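Long-range contact in putative transcriptional regulator, sugar-binding family (PDB 3NZE), which probably acts as a SorC-family transcriptional regulator that binds DNA and a carbohydrate effector: residues V62-T67 and V85-G90. Sequence-based numbering, arbitrary orientation. Where two conformers were deposited one is given.
Sequences VAWGAT and VVQLNG
N89 uses both ends of its carboxamide on the backbone of W64. OD1 accepts from W64 N at 3.0 Å, in the carbonyl plane on a lone pair though bent, and ND2 donates almost straight to W64 O. Asparagine suits the place because its amide answers one backbone N-H and C=O together, as a neighbouring strand would. Its CG lies between its own backbone N and carbonyl carbon (chi1 53°), which turns the amide across to W64. ND2 also lies over one face of the indole, 3.3 Å from its plane and toward the rim, with amide and ring planes 24° apart. W64 likewise carries CG between backbone N and carbonyl carbon (chi1 73°), folding the ring over N89 so that NE1 reaches G90 O at 2.9 Å and, weakly, N89 O. Tryptophan offers both a flat face and an in-plane N-H: G90 O lies close to the ring plane, though NE1 stands above the G90 carbonyl plane. Extended Q87 donates from NE2 to that N89 O at 2.8 Å, while its OE1 is held by Q119 and F120. Replacing W64 with a leucine would probably leave G90 O without its indole donor and remove the flat surface ND2 lies over. V62 pairs with Q87 as a parallel bridge, V62 N bonding V86 O and L88 N bonding V62 O. In this beta-alpha-beta unit strand 59-62 leads to helix 66-73, strand 84-87 into the loop of L88 to G90. The N89 amide continues the pairing past the bridge, and the indole N-H engages carbonyls of the second loop, which probably holds both loops together.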
ATOM      1  N   VAL A  62      -6.876  -0.922  -5.035  1.00 14.92           N
ATOM      2  CA  VAL A  62      -5.645  -1.668  -4.772  1.00 14.44           C
ATOM      3  C   VAL A  62      -4.442  -0.859  -5.230  1.00 17.00           C
ATOM      4  O   VAL A  62      -4.338  -0.494  -6.406  1.00 17.66           O
ATOM      5  CB  VAL A  62      -5.621  -3.007  -5.551  1.00 17.42           C
ATOM      6  CG1 VAL A  62      -4.291  -3.723  -5.357  1.00 17.53           C
ATOM      7  CG2 VAL A  62      -6.788  -3.905  -5.123  1.00 21.54           C
ATOM      8  N   ALA A  63      -3.522  -0.585  -4.316  1.00 17.67           N
ATOM      9  CA  ALA A  63      -2.261   0.027  -4.695  1.00 20.81           C
ATOM     10  C   ALA A  63      -1.295  -1.130  -4.903  1.00 22.46           C
ATOM     11  O   ALA A  63      -0.953  -1.830  -3.953  1.00 19.16           O
ATOM     12  CB  ALA A  63      -1.766   0.961  -3.599  1.00 20.71           C
ATOM     13  N   TRP A  64      -0.899  -1.370  -6.146  1.00 17.52           N
ATOM     14  CA  TRP A  64      -0.101  -2.549  -6.449  1.00 19.19           C
ATOM     15  C   TRP A  64       1.371  -2.327  -6.090  1.00 17.38           C
ATOM     16  O   TRP A  64       1.869  -1.188  -6.096  1.00 18.59           O
ATOM     17  CB  TRP A  64      -0.257  -2.956  -7.924  1.00 18.98           C
ATOM     18  CG  TRP A  64       0.454  -2.014  -8.821  1.00 16.59           C
ATOM     19  CD1 TRP A  64      -0.055  -0.893  -9.410  1.00 17.70           C
ATOM     20  CD2 TRP A  64       1.825  -2.102  -9.227  1.00 16.10           C
ATOM     21  NE1 TRP A  64       0.919  -0.276 -10.158  1.00 17.00           N
ATOM     22  CE2 TRP A  64       2.083  -0.996 -10.064  1.00 15.27           C
ATOM     23  CE3 TRP A  64       2.858  -3.014  -8.969  1.00 20.22           C
ATOM     24  CZ2 TRP A  64       3.330  -0.772 -10.636  1.00 18.83           C
ATOM     25  CZ3 TRP A  64       4.096  -2.792  -9.537  1.00 20.16           C
ATOM     26  CH2 TRP A  64       4.325  -1.672 -10.363  1.00 20.24           C
ATOM     27  N   GLY A  65       2.051  -3.428  -5.770  1.00 21.87           N
ATOM     28  CA  GLY A  65       3.458  -3.424  -5.416  1.00 22.23           C
ATOM     29  C   GLY A  65       3.862  -4.847  -5.075  1.00 15.56           C
ATOM     30  O   GLY A  65       3.064  -5.761  -5.230  1.00 19.27           O
ATOM     31  N   ALA A  66       5.088  -5.035  -4.597  1.00 20.25           N
ATOM     32  CA  ALA A  66       5.573  -6.367  -4.261  1.00 23.65           C
ATOM     33  C   ALA A  66       4.728  -6.995  -3.146  1.00 19.20           C
ATOM     34  O   ALA A  66       4.387  -8.167  -3.205  1.00 21.42           O
ATOM     35  CB  ALA A  66       7.046  -6.318  -3.862  1.00 27.16           C
ATOM     36  N   THR A  67       4.356  -6.195  -2.157  1.00 20.85           N
ATOM     37  CA  THR A  67       3.540  -6.726  -1.077  1.00 19.68           C
ATOM     38  C   THR A  67       2.175  -7.152  -1.597  1.00 18.05           C
ATOM     39  O   THR A  67       1.716  -8.253  -1.327  1.00 18.49           O
ATOM     40  CB  THR A  67       3.393  -5.716   0.064  1.00 17.39           C
ATOM     41  OG1 THR A  67       4.696  -5.440   0.592  1.00 20.43           O
ATOM     42  CG2 THR A  67       2.501  -6.299   1.186  1.00 17.35           C
ATOM     43  N   VAL A  85     -12.725  -3.679  -8.986  1.00 20.40           N
ATOM     44  CA  VAL A  85     -11.415  -3.449  -8.390  0.53 20.97           C
ATOM     45  C   VAL A  85     -10.687  -2.418  -9.235  1.00 24.36           C
ATOM     46  O   VAL A  85     -10.534  -2.583 -10.448  1.00 22.80           O
ATOM     47  CB  VAL A  85     -10.566  -4.733  -8.256  0.53 20.87           C
ATOM     48  CG1 VAL A  85     -11.109  -5.625  -7.148  0.53 18.59           C
ATOM     49  CG2 VAL A  85     -10.492  -5.480  -9.575  0.53 19.20           C
ATOM     50  N   VAL A  86     -10.268  -1.334  -8.594  1.00 20.26           N
ATOM     51  CA  VAL A  86      -9.622  -0.239  -9.303  0.85 20.89           C
ATOM     52  C   VAL A  86      -8.163  -0.068  -8.879  1.00 22.49           C
ATOM     53  O   VAL A  86      -7.828  -0.091  -7.689  1.00 21.99           O
ATOM     54  CB  VAL A  86     -10.432   1.093  -9.191  0.85 17.03           C
ATOM     55  CG1 VAL A  86     -10.630   1.516  -7.717  0.85 16.06           C
ATOM     56  CG2 VAL A  86      -9.767   2.206  -9.999  0.85 19.56           C
ATOM     57  N   GLN A  87      -7.295   0.088  -9.870  1.00 18.33           N
ATOM     58  CA  GLN A  87      -5.872   0.280  -9.654  1.00 16.88           C
ATOM     59  C   GLN A  87      -5.610   1.710  -9.161  1.00 18.65           C
ATOM     60  O   GLN A  87      -6.066   2.669  -9.786  1.00 18.93           O
ATOM     61  CB  GLN A  87      -5.175   0.044 -10.997  1.00 15.49           C
ATOM     62  CG  GLN A  87      -3.667   0.110 -10.996  1.00 20.64           C
ATOM     63  CD  GLN A  87      -3.133  -0.116 -12.407  1.00 24.46           C
ATOM     64  OE1 GLN A  87      -3.833  -0.671 -13.252  1.00 26.59           O
ATOM     65  NE2 GLN A  87      -1.903   0.309 -12.664  1.00 20.51           N
ATOM     66  N   LEU A  88      -4.879   1.861  -8.054  1.00 15.16           N
ATOM     67  CA  LEU A  88      -4.694   3.186  -7.443  1.00 17.89           C
ATOM     68  C   LEU A  88      -3.448   3.940  -7.901  1.00 20.11           C
ATOM     69  O   LEU A  88      -3.361   5.155  -7.725  1.00 20.63           O
ATOM     70  CB  LEU A  88      -4.652   3.064  -5.918  1.00 16.80           C
ATOM     71  CG  LEU A  88      -5.937   2.530  -5.279  1.00 17.93           C
ATOM     72  CD1 LEU A  88      -5.828   2.565  -3.745  1.00 20.62           C
ATOM     73  CD2 LEU A  88      -7.124   3.359  -5.750  1.00 19.92           C
ATOM     74  N   ASN A  89      -2.486   3.214  -8.471  1.00 16.85           N
ATOM     75  CA  ASN A  89      -1.238   3.805  -8.930  1.00 18.32           C
ATOM     76  C   ASN A  89      -0.839   3.235 -10.284  1.00 14.86           C
ATOM     77  O   ASN A  89      -1.164   2.104 -10.586  1.00 15.23           O
ATOM     78  CB  ASN A  89      -0.111   3.575  -7.916  1.00 16.21           C
ATOM     79  CG  ASN A  89       0.065   2.112  -7.542  1.00 19.19           C
ATOM     80  OD1 ASN A  89      -0.908   1.391  -7.324  1.00 19.12           O
ATOM     81  ND2 ASN A  89       1.317   1.676  -7.438  1.00 22.14           N
ATOM     82  N   GLY A  90      -0.133   4.031 -11.088  1.00 18.37           N
ATOM     83  CA  GLY A  90       0.207   3.645 -12.450  1.00 17.89           C
ATOM     84  C   GLY A  90       1.269   2.567 -12.506  1.00 16.54           C
ATOM     85  O   GLY A  90       1.779   2.121 -11.472  1.00 15.06           O
TER